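Local coordinates for nucleoside diphosphate kinase (Aquifex aeolicus, PDB 3ZTP), which catalyses transfer of the ATP gamma phosphate to nucleoside diphosphates through a phosphorylated enzyme intermediate, supplying nucleoside triphosphates other than ATP, at residues A[35-40]-A[135-141]; A[30-34]-A[76-82]; A[4-8]-A[131-136]. All coordinates share one frame; numbering follows the deposited sequence. Where two conformers were deposited one is given.

Interaction 1. Residues A[35-40]-A[135-141]; sequences KALKMF and IFSGLEI
Wedged between its backbone N and carbonyl carbon (chi1 77°), CG of Lys38 starts an otherwise extended chain that carries NZ to Ile135 and Glu140. The reach spans from strand 33-40, outermost in the chain's four-stranded ferredoxin-like sheet, to the C-terminal end of helix 125-135. NZ donates to Ile135 O at 2.7 Å, meeting it nearly along the C=O axis (164°). Lys38 NZ also forms a salt bridge with Glu140 OE1 at 2.8 Å, the oxygen offering its syn lone pair, and Glu140 approaches roughly perpendicular to the lysine chain. The other carboxylate oxygen, OE2 of Glu140, accepts Ser137 N at 2.9 Å from above the carboxylate plane, so each oxygen holds a different partner. With an alanine in place of Glu140, Lys38 NZ would probably lose its opposing charge and Ser137 N its acceptor, and the turn at 138-140 would be less firmly tied to the strand.

Next to this polar bridge lies the Phe136 ring. Ala36 CB sits over its face in a CH-pi contact, 3.6 Å from the centroid and only 8° off the normal, and Ile135 CG2 lies on the opposite face. The aliphatic part of Lys38 runs antiparallel to the Phe136 side chain, with CG 3.7 Å from Phe136 CE1. Phe40 meets Ile135 CD1 obliquely through CZ. Leu139 of the second subunit packs on both Lys38 and Phe40, while backbone bonds from Leu37 and Met39 link the strand to the third subunit.

Near the closest backbone approach, at Ala36 and Ile141, Ile141 CA lies 3.3 Å from Lys35 O in a CA-H...O contact. A water accepts from Leu37 N at 3.1 Å and lies 2.9 Å from Glu140 O, to which it can donate.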
loop_
_atom_site.group_PDB
_atom_site.type_symbol
_atom_site.label_atom_id
_atom_site.label_comp_id
_atom_site.label_asym_id
_atom_site.label_seq_id
_atom_site.Cartn_x
_atom_site.Cartn_y
_atom_site.Cartn_z
ATOM N N LYS A 35 -14.071 7.465 2.068
ATOM C CA LYS A 35 -13.459 6.576 3.066
ATOM C C LYS A 35 -12.118 6.000 2.630
ATOM O O LYS A 35 -11.370 5.454 3.453
ATOM C CB LYS A 35 -14.411 5.443 3.413
ATOM C CG LYS A 35 -15.737 5.889 4.021
ATOM C CD LYS A 35 -15.553 6.559 5.331
ATOM C CE LYS A 35 -14.890 5.624 6.327
ATOM N NZ LYS A 35 -14.768 6.246 7.685
ATOM N N ALA A 36 -11.837 6.034 1.336
ATOM C CA ALA A 36 -10.547 5.579 0.828
ATOM C C ALA A 36 -10.362 6.219 -0.535
ATOM O O ALA A 36 -11.342 6.532 -1.238
ATOM C CB ALA A 36 -10.494 4.047 0.716
ATOM N N LEU A 37 -9.121 6.434 -0.916
ATOM C CA LEU A 37 -8.805 7.118 -2.164
ATOM C C LEU A 37 -7.413 6.788 -2.563
ATOM O O LEU A 37 -6.504 6.898 -1.745
ATOM C CB LEU A 37 -8.934 8.648 -1.960
ATOM C CG LEU A 37 -8.663 9.527 -3.173
ATOM C CD1 LEU A 37 -9.746 9.455 -4.158
ATOM C CD2 LEU A 37 -8.478 10.965 -2.722
ATOM N N LYS A 38 -7.205 6.418 -3.811
ATOM C CA LYS A 38 -5.845 6.358 -4.309
ATOM C C LYS A 38 -5.799 6.270 -5.809
ATOM O O LYS A 38 -6.751 5.879 -6.466
ATOM C CB LYS A 38 -5.081 5.182 -3.710
ATOM C CG LYS A 38 -5.448 3.840 -4.328
ATOM C CD LYS A 38 -4.861 2.674 -3.521
ATOM C CE LYS A 38 -5.468 1.350 -3.925
ATOM N NZ LYS A 38 -4.887 0.274 -3.064
ATOM N N MET A 39 -4.648 6.677 -6.315
ATOM C CA MET A 39 -4.259 6.559 -7.720
ATOM C C MET A 39 -3.408 5.314 -7.881
ATOM O O MET A 39 -2.494 5.088 -7.098
ATOM C CB MET A 39 -3.471 7.795 -8.140
ATOM C CG MET A 39 -2.977 7.713 -9.554
ATOM S SD MET A 39 -2.187 9.252 -10.074
ATOM C CE MET A 39 -3.562 10.311 -10.110
ATOM N N PHE A 40 -3.704 4.501 -8.888
ATOM C CA PHE A 40 -2.963 3.292 -9.156
ATOM C C PHE A 40 -3.092 2.995 -10.640
ATOM O O PHE A 40 -3.800 3.705 -11.367
ATOM C CB PHE A 40 -3.479 2.121 -8.288
ATOM C CG PHE A 40 -4.859 1.699 -8.631
ATOM C CD1 PHE A 40 -5.946 2.409 -8.155
ATOM C CD2 PHE A 40 -5.087 0.613 -9.490
ATOM C CE1 PHE A 40 -7.246 2.056 -8.516
ATOM C CE2 PHE A 40 -6.399 0.239 -9.818
ATOM C CZ PHE A 40 -7.461 0.981 -9.340
ATOM N N ILE A 135 -9.672 -3.363 -4.641
ATOM C CA ILE A 135 -8.817 -2.187 -4.738
ATOM C C ILE A 135 -8.205 -1.781 -3.396
ATOM O O ILE A 135 -7.063 -1.351 -3.344
ATOM C CB ILE A 135 -9.633 -0.988 -5.300
ATOM C CG1 ILE A 135 -10.242 -1.344 -6.664
ATOM C CG2 ILE A 135 -8.777 0.280 -5.383
ATOM C CD1 ILE A 135 -9.232 -1.797 -7.716
ATOM N N PHE A 136 -8.988 -1.910 -2.323
ATOM C CA PHE A 136 -8.619 -1.390 -1.008
ATOM C C PHE A 136 -8.737 -2.447 0.064
ATOM O O PHE A 136 -9.790 -3.069 0.191
ATOM C CB PHE A 136 -9.569 -0.242 -0.582
ATOM C CG PHE A 136 -9.455 1.008 -1.410
ATOM C CD1 PHE A 136 -8.351 1.826 -1.319
ATOM C CD2 PHE A 136 -10.465 1.342 -2.276
ATOM C CE1 PHE A 136 -8.270 2.986 -2.076
ATOM C CE2 PHE A 136 -10.415 2.524 -3.009
ATOM C CZ PHE A 136 -9.315 3.320 -2.927
ATOM N N SER A 137 -7.712 -2.577 0.894
ATOM C CA SER A 137 -7.850 -3.388 2.101
ATOM C C SER A 137 -8.579 -2.596 3.173
ATOM O O SER A 137 -8.703 -1.357 3.108
ATOM C CB SER A 137 -6.489 -3.768 2.654
ATOM O OG SER A 137 -5.863 -2.636 3.212
ATOM N N GLY A 138 -9.023 -3.277 4.204
ATOM C CA GLY A 138 -9.547 -2.632 5.383
ATOM C C GLY A 138 -8.589 -1.656 6.004
ATOM O O GLY A 138 -9.005 -0.644 6.580
ATOM N N LEU A 139 -7.294 -1.937 5.900
ATOM C CA LEU A 139 -6.287 -1.026 6.440
ATOM C C LEU A 139 -6.259 0.331 5.733
ATOM O O LEU A 139 -5.755 1.304 6.306
ATOM C CB LEU A 139 -4.891 -1.650 6.367
ATOM C CG LEU A 139 -4.690 -2.910 7.201
ATOM C CD1 LEU A 139 -3.311 -3.521 6.938
ATOM C CD2 LEU A 139 -4.825 -2.603 8.674
ATOM N N GLU A 140 -6.755 0.391 4.494
ATOM C CA GLU A 140 -6.783 1.616 3.702
ATOM C C GLU A 140 -8.051 2.430 3.846
ATOM O O GLU A 140 -8.177 3.509 3.253
ATOM C CB GLU A 140 -6.623 1.270 2.218
ATOM C CG GLU A 140 -5.275 0.692 1.869
ATOM C CD GLU A 140 -5.200 0.272 0.435
ATOM O OE1 GLU A 140 -4.921 1.126 -0.426
ATOM O OE2 GLU A 140 -5.397 -0.918 0.128
ATOM N N ILE A 141 -9.021 1.936 4.589
ATOM C CA ILE A 141 -10.290 2.620 4.797
ATOM C C ILE A 141 -10.155 3.419 6.093
ATOM O O ILE A 141 -9.911 2.855 7.154
ATOM C CB ILE A 141 -11.441 1.598 4.795
ATOM C CG1 ILE A 141 -11.473 0.954 3.411
ATOM C CG2 ILE A 141 -12.763 2.291 5.152
ATOM C CD1 ILE A 141 -12.439 -0.206 3.254
HETATM O O HOH W 1 -7.172 5.231 1.117
#

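Interaction 2. Residues A[30-34]-A[76-82]; sequences EGFQI and VLEGEDA
Gln33 O takes a 2.9 Å hydrogen bond from Glu78 N on the facing strand and, in addition, a CA-H...O contact from Leu77 CA at 3.4 Å. The return bond, Gln33 N to Glu78 O, measures 3.0 Å and is close to straight at 165°. Gln33 and Glu78 thus form an antiparallel hydrogen-bonded pair, joining strands 33-40 and 72-78 of the ferredoxin-like sheet. Their side chains share one face, where Glu78 OE1 makes a salt bridge with Arg5 on the next strand.

In the adjoining non-hydrogen-bonded pair, Ile34 and Leu77 extend in the same direction next to each other, CG1 of Ile34 being 3.8 Å from CD2 of Leu77. This face packs on helix 20-29 through Ile28 and Phe27.

Before the strand, Gly31 ends that helix in a Schellman motif, its positive phi turning the chain toward Phe32. The Phe32 ring brings its edge to Glu78 O and also touches Arg85, Val86 and Ile89 of helix 82-90. Gly79 opens a type II turn leading into this helix, and its lack of a side chain matters: a CB built there would fall 2.9 Å from Phe32 CD1. At the last residue of the turn, Ala82 CB lies 3.7 Å from Phe32 CE1, approaching the ring obliquely.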
loop_
_atom_site.group_PDB
_atom_site.type_symbol
_atom_site.label_atom_id
_atom_site.label_comp_id
_atom_site.label_asym_id
_atom_site.label_seq_id
_atom_site.Cartn_x
_atom_site.Cartn_y
_atom_site.Cartn_z
ATOM N N GLU A 30 -22.486 16.235 -2.803
ATOM C CA GLU A 30 -23.694 15.422 -2.711
ATOM C C GLU A 30 -23.818 14.718 -1.354
ATOM O O GLU A 30 -24.817 14.041 -1.094
ATOM C CB GLU A 30 -23.708 14.400 -3.844
ATOM C CG GLU A 30 -23.856 15.044 -5.233
ATOM C CD GLU A 30 -25.278 15.338 -5.633
ATOM O OE1 GLU A 30 -26.212 15.108 -4.833
ATOM O OE2 GLU A 30 -25.476 15.813 -6.776
ATOM N N GLY A 31 -22.836 14.895 -0.471
ATOM C CA GLY A 31 -22.972 14.448 0.913
ATOM C C GLY A 31 -22.280 13.130 1.240
ATOM O O GLY A 31 -22.526 12.572 2.314
ATOM N N PHE A 32 -21.450 12.624 0.340
ATOM C CA PHE A 32 -20.764 11.359 0.604
ATOM C C PHE A 32 -19.461 11.593 1.338
ATOM O O PHE A 32 -18.756 12.586 1.130
ATOM C CB PHE A 32 -20.510 10.607 -0.708
ATOM C CG PHE A 32 -21.768 10.212 -1.363
ATOM C CD1 PHE A 32 -22.526 9.189 -0.808
ATOM C CD2 PHE A 32 -22.298 10.942 -2.416
ATOM C CE1 PHE A 32 -23.747 8.846 -1.329
ATOM C CE2 PHE A 32 -23.524 10.595 -2.941
ATOM C CZ PHE A 32 -24.249 9.554 -2.396
ATOM N N GLN A 33 -19.149 10.655 2.210
ATOM C CA GLN A 33 -17.856 10.597 2.867
ATOM C C GLN A 33 -16.907 9.772 2.019
ATOM O O GLN A 33 -17.249 8.635 1.653
ATOM C CB GLN A 33 -18.008 9.928 4.233
ATOM C CG GLN A 33 -18.816 10.747 5.243
ATOM C CD GLN A 33 -18.183 12.095 5.532
ATOM O OE1 GLN A 33 -17.018 12.172 5.916
ATOM N NE2 GLN A 33 -18.944 13.173 5.325
ATOM N N ILE A 34 -15.748 10.329 1.697
ATOM C CA ILE A 34 -14.698 9.561 1.025
ATOM C C ILE A 34 -13.954 8.791 2.111
ATOM O O ILE A 34 -13.326 9.385 2.982
ATOM C CB ILE A 34 -13.733 10.433 0.216
ATOM C CG1 ILE A 34 -14.515 11.175 -0.873
ATOM C CG2 ILE A 34 -12.633 9.595 -0.375
ATOM C CD1 ILE A 34 -13.703 12.216 -1.632
ATOM N N VAL A 76 -13.718 4.998 -2.200
ATOM C CA VAL A 76 -14.859 4.406 -1.548
ATOM C C VAL A 76 -15.707 5.562 -1.030
ATOM O O VAL A 76 -15.209 6.428 -0.311
ATOM C CB VAL A 76 -14.439 3.504 -0.369
ATOM C CG1 VAL A 76 -15.671 2.995 0.378
ATOM C CG2 VAL A 76 -13.585 2.348 -0.869
ATOM N N LEU A 77 -16.977 5.563 -1.413
ATOM C CA LEU A 77 -17.937 6.571 -0.998
ATOM C C LEU A 77 -18.932 5.948 -0.055
ATOM O O LEU A 77 -19.487 4.884 -0.334
ATOM C CB LEU A 77 -18.679 7.133 -2.219
ATOM C CG LEU A 77 -17.797 7.745 -3.294
ATOM C CD1 LEU A 77 -18.687 8.261 -4.389
ATOM C CD2 LEU A 77 -16.931 8.854 -2.733
ATOM N N GLU A 78 -19.187 6.627 1.063
ATOM C CA GLU A 78 -20.120 6.156 2.080
ATOM C C GLU A 78 -21.230 7.162 2.320
ATOM O O GLU A 78 -20.989 8.352 2.450
ATOM C CB GLU A 78 -19.350 5.894 3.375
ATOM C CG GLU A 78 -20.195 5.388 4.526
ATOM C CD GLU A 78 -19.344 5.159 5.761
ATOM O OE1 GLU A 78 -18.521 4.217 5.748
ATOM O OE2 GLU A 78 -19.461 5.935 6.725
ATOM N N GLY A 79 -22.449 6.665 2.369
ATOM C CA GLY A 79 -23.583 7.504 2.700
ATOM C C GLY A 79 -24.889 6.750 2.578
ATOM O O GLY A 79 -24.935 5.620 2.119
ATOM N N GLU A 80 -25.970 7.382 3.016
ATOM C CA GLU A 80 -27.300 6.783 2.903
ATOM C C GLU A 80 -27.623 6.453 1.442
ATOM O O GLU A 80 -27.455 7.297 0.566
ATOM C CB GLU A 80 -28.329 7.761 3.455
ATOM C CG GLU A 80 -29.764 7.294 3.344
ATOM C CD GLU A 80 -30.039 6.047 4.146
ATOM O OE1 GLU A 80 -29.403 5.850 5.203
ATOM O OE2 GLU A 80 -30.900 5.258 3.713
ATOM N N ASP A 81 -28.039 5.214 1.190
ATOM C CA ASP A 81 -28.468 4.801 -0.140
ATOM C C ASP A 81 -27.377 5.090 -1.178
ATOM O O ASP A 81 -27.674 5.381 -2.329
ATOM C CB ASP A 81 -29.784 5.519 -0.498
ATOM C CG ASP A 81 -30.606 4.800 -1.566
ATOM O OD1 ASP A 81 -30.528 3.555 -1.708
ATOM O OD2 ASP A 81 -31.399 5.510 -2.231
ATOM N N ALA A 82 -26.112 4.943 -0.796
ATOM C CA ALA A 82 -24.995 5.370 -1.661
ATOM C C ALA A 82 -24.958 4.674 -2.999
ATOM O O ALA A 82 -24.626 5.286 -4.000
ATOM C CB ALA A 82 -23.662 5.199 -0.960
#

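Interaction 3. Residues A[4-8]-A[131-136]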
loop_
_atom_site.group_PDB
_atom_site.type_symbol
_atom_site.label_atom_id
_atom_site.label_comp_id
_atom_site.label_asym_id
_atom_site.label_seq_id
_atom_site.Cartn_x
_atom_site.Cartn_y
_atom_site.Cartn_z
ATOM N N GLU A 4 -24.497 2.908 3.134
ATOM C CA GLU A 4 -23.829 1.956 2.261
ATOM C C GLU A 4 -22.468 2.494 1.833
ATOM O O GLU A 4 -22.200 3.693 1.916
ATOM C CB GLU A 4 -24.666 1.722 1.000
ATOM C CG GLU A 4 -26.010 1.081 1.283
ATOM C CD GLU A 4 -26.933 0.997 0.079
ATOM O OE1 GLU A 4 -26.676 1.651 -0.954
ATOM O OE2 GLU A 4 -27.950 0.273 0.176
ATOM N N ARG A 5 -21.611 1.596 1.359
ATOM C CA ARG A 5 -20.376 1.974 0.693
ATOM C C ARG A 5 -20.390 1.502 -0.746
ATOM O O ARG A 5 -20.853 0.400 -1.065
ATOM C CB ARG A 5 -19.178 1.354 1.392
ATOM C CG ARG A 5 -18.888 1.942 2.738
ATOM C CD ARG A 5 -17.775 1.208 3.451
ATOM N NE ARG A 5 -17.483 1.866 4.722
ATOM C CZ ARG A 5 -16.610 1.411 5.613
ATOM N NH1 ARG A 5 -15.946 0.297 5.366
ATOM N NH2 ARG A 5 -16.415 2.073 6.752
ATOM N N THR A 6 -19.869 2.330 -1.647
ATOM C CA THR A 6 -19.777 1.959 -3.045
ATOM C C THR A 6 -18.410 2.364 -3.552
ATOM O O THR A 6 -17.750 3.221 -2.960
ATOM C CB THR A 6 -20.920 2.588 -3.873
ATOM O OG1 THR A 6 -20.869 1.998 -5.161
ATOM C CG2 THR A 6 -20.789 4.107 -4.018
ATOM N N LEU A 7 -17.959 1.738 -4.629
ATOM C CA LEU A 7 -16.663 2.067 -5.221
ATOM C C LEU A 7 -16.881 2.873 -6.484
ATOM O O LEU A 7 -17.678 2.466 -7.338
ATOM C CB LEU A 7 -15.903 0.793 -5.569
ATOM C CG LEU A 7 -14.480 1.083 -6.074
ATOM C CD1 LEU A 7 -13.513 1.332 -4.937
ATOM C CD2 LEU A 7 -13.957 0.013 -7.016
ATOM N N ILE A 8 -16.145 3.976 -6.634
ATOM C CA ILE A 8 -16.026 4.628 -7.933
ATOM C C ILE A 8 -14.604 4.511 -8.443
ATOM O O ILE A 8 -13.637 4.467 -7.669
ATOM C CB ILE A 8 -16.472 6.108 -7.940
ATOM C CG1 ILE A 8 -15.664 6.953 -6.940
ATOM C CG2 ILE A 8 -17.958 6.201 -7.675
ATOM C CD1 ILE A 8 -15.779 8.461 -7.156
ATOM N N GLU A 131 -15.698 -5.265 -5.352
ATOM C CA GLU A 131 -14.890 -4.250 -5.973
ATOM C C GLU A 131 -14.094 -3.443 -4.958
ATOM O O GLU A 131 -12.918 -3.121 -5.198
ATOM C CB GLU A 131 -15.801 -3.306 -6.752
ATOM C CG GLU A 131 -16.445 -3.990 -7.961
ATOM C CD GLU A 131 -17.393 -3.104 -8.727
ATOM O OE1 GLU A 131 -17.532 -1.917 -8.401
ATOM O OE2 GLU A 131 -17.997 -3.618 -9.685
ATOM N N ILE A 132 -14.713 -3.104 -3.828
ATOM C CA ILE A 132 -13.974 -2.393 -2.778
ATOM C C ILE A 132 -12.798 -3.235 -2.325
ATOM O O ILE A 132 -11.687 -2.710 -2.252
ATOM C CB ILE A 132 -14.893 -2.040 -1.619
ATOM C CG1 ILE A 132 -15.885 -0.963 -2.063
ATOM C CG2 ILE A 132 -14.079 -1.560 -0.435
ATOM C CD1 ILE A 132 -17.007 -0.703 -1.058
ATOM N N CYS A 133 -13.007 -4.513 -2.021
ATOM C CA CYS A 133 -11.915 -5.379 -1.591
ATOM C C CYS A 133 -10.873 -5.583 -2.686
ATOM O O CYS A 133 -9.694 -5.826 -2.396
ATOM C CB CYS A 133 -12.464 -6.728 -1.136
ATOM S SG CYS A 133 -13.289 -6.649 0.473
ATOM N N PHE A 134 -11.272 -5.508 -3.938
ATOM C CA PHE A 134 -10.293 -5.693 -4.985
ATOM C C PHE A 134 -9.246 -4.581 -4.952
ATOM O O PHE A 134 -8.063 -4.816 -5.227
ATOM C CB PHE A 134 -10.937 -5.753 -6.367
ATOM C CG PHE A 134 -10.054 -6.388 -7.389
ATOM C CD1 PHE A 134 -9.096 -5.676 -8.080
ATOM C CD2 PHE A 134 -10.135 -7.743 -7.582
ATOM C CE1 PHE A 134 -8.254 -6.310 -8.990
ATOM C CE2 PHE A 134 -9.299 -8.384 -8.497
ATOM C CZ PHE A 134 -8.352 -7.660 -9.186
ATOM N N ILE A 135 -9.672 -3.363 -4.641
ATOM C CA ILE A 135 -8.817 -2.187 -4.738
ATOM C C ILE A 135 -8.205 -1.781 -3.396
ATOM O O ILE A 135 -7.063 -1.351 -3.344
ATOM C CB ILE A 135 -9.633 -0.988 -5.300
ATOM C CG1 ILE A 135 -10.242 -1.344 -6.664
ATOM C CG2 ILE A 135 -8.777 0.280 -5.383
ATOM C CD1 ILE A 135 -9.232 -1.797 -7.716
ATOM N N PHE A 136 -8.988 -1.910 -2.323
ATOM C CA PHE A 136 -8.619 -1.390 -1.008
ATOM C C PHE A 136 -8.737 -2.447 0.064
ATOM O O PHE A 136 -9.790 -3.069 0.191
ATOM C CB PHE A 136 -9.569 -0.242 -0.582
ATOM C CG PHE A 136 -9.455 1.008 -1.410
ATOM C CD1 PHE A 136 -8.351 1.826 -1.319
ATOM C CD2 PHE A 136 -10.465 1.342 -2.276
ATOM C CE1 PHE A 136 -8.270 2.986 -2.076
ATOM C CE2 PHE A 136 -10.415 2.524 -3.009
ATOM C CZ PHE A 136 -9.315 3.320 -2.927
#
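Strand 4-8 and helix 131-135 run past each other with axes 8.4 Å apart at closest approach and N-to-C directions 58° apart, Leu7 and Ile132 having the nearest CA atoms at 5.8 Å. This is helix-on-sheet packing in the ferredoxin-like fold: the last helix of the chain lies across an inner strand of the antiparallel sheet, and the contact is largely buried and apolar.

Leu7 is central to it. With CG opposite the backbone N (chi1 -175°) and chi2 at 81°, the side chain extends to the helix and its two methyls diverge to separate partners. CD2 reaches the helix, 3.8 Å from Glu131 CB and 4.0 Å from Ile135 CG1. CD1 instead comes up in the plane of the Phe136 ring, at its edge, 3.8 Å from CE2. Closer to the strand backbone, Leu7 CB rests 3.9 Å from Ile132 CG1. Ile132 CD1, at the end of an extended branch, lies against Arg5 CB at 3.9 Å, alongside the start of a side chain whose polar end pairs with Glu78.

Glu131 OE1 is hydrogen-bonded to His120 NE2, the predicted phosphohistidine site, and to Ser122 OG, an arrangement consistent with Glu131 positioning the histidine ring in the active site. Ser122 OG also receives Leu7 N, so the strand and the helix share this second-shell serine. On the helix side facing another copy of the protein, Cys133 SG forms a disulfide with Cys133 of the second subunit, the intersubunit bridge that stabilises the tetramer.

At the helix end, Ile132 O accepts from both Ile135 N and Phe136 N, the latter bond being 2.8 Å long.

In the fold
From the N terminus, strand 3-10 supplies 4-8, whose partner 131-136 arrives only after 122 intervening residues, so interaction 3 closes a long loop. Interaction 2 is nested inside it, joining 30-34 to 76-82 across neighbouring strands. Interaction 1 starts further along the same strand as 30-34 and ends near the C terminus, crossing both others. It shares Ile135 and Phe136 with interaction 3. Together they tie the sheet, from one outermost strand, 33-40, inward, to the last helix and the tail that follows. Direct links join them: Phe136 packs on Val76, and a salt bridge connects interactions 2 and 3. Interactions 1 and 3 also touch the second subunit.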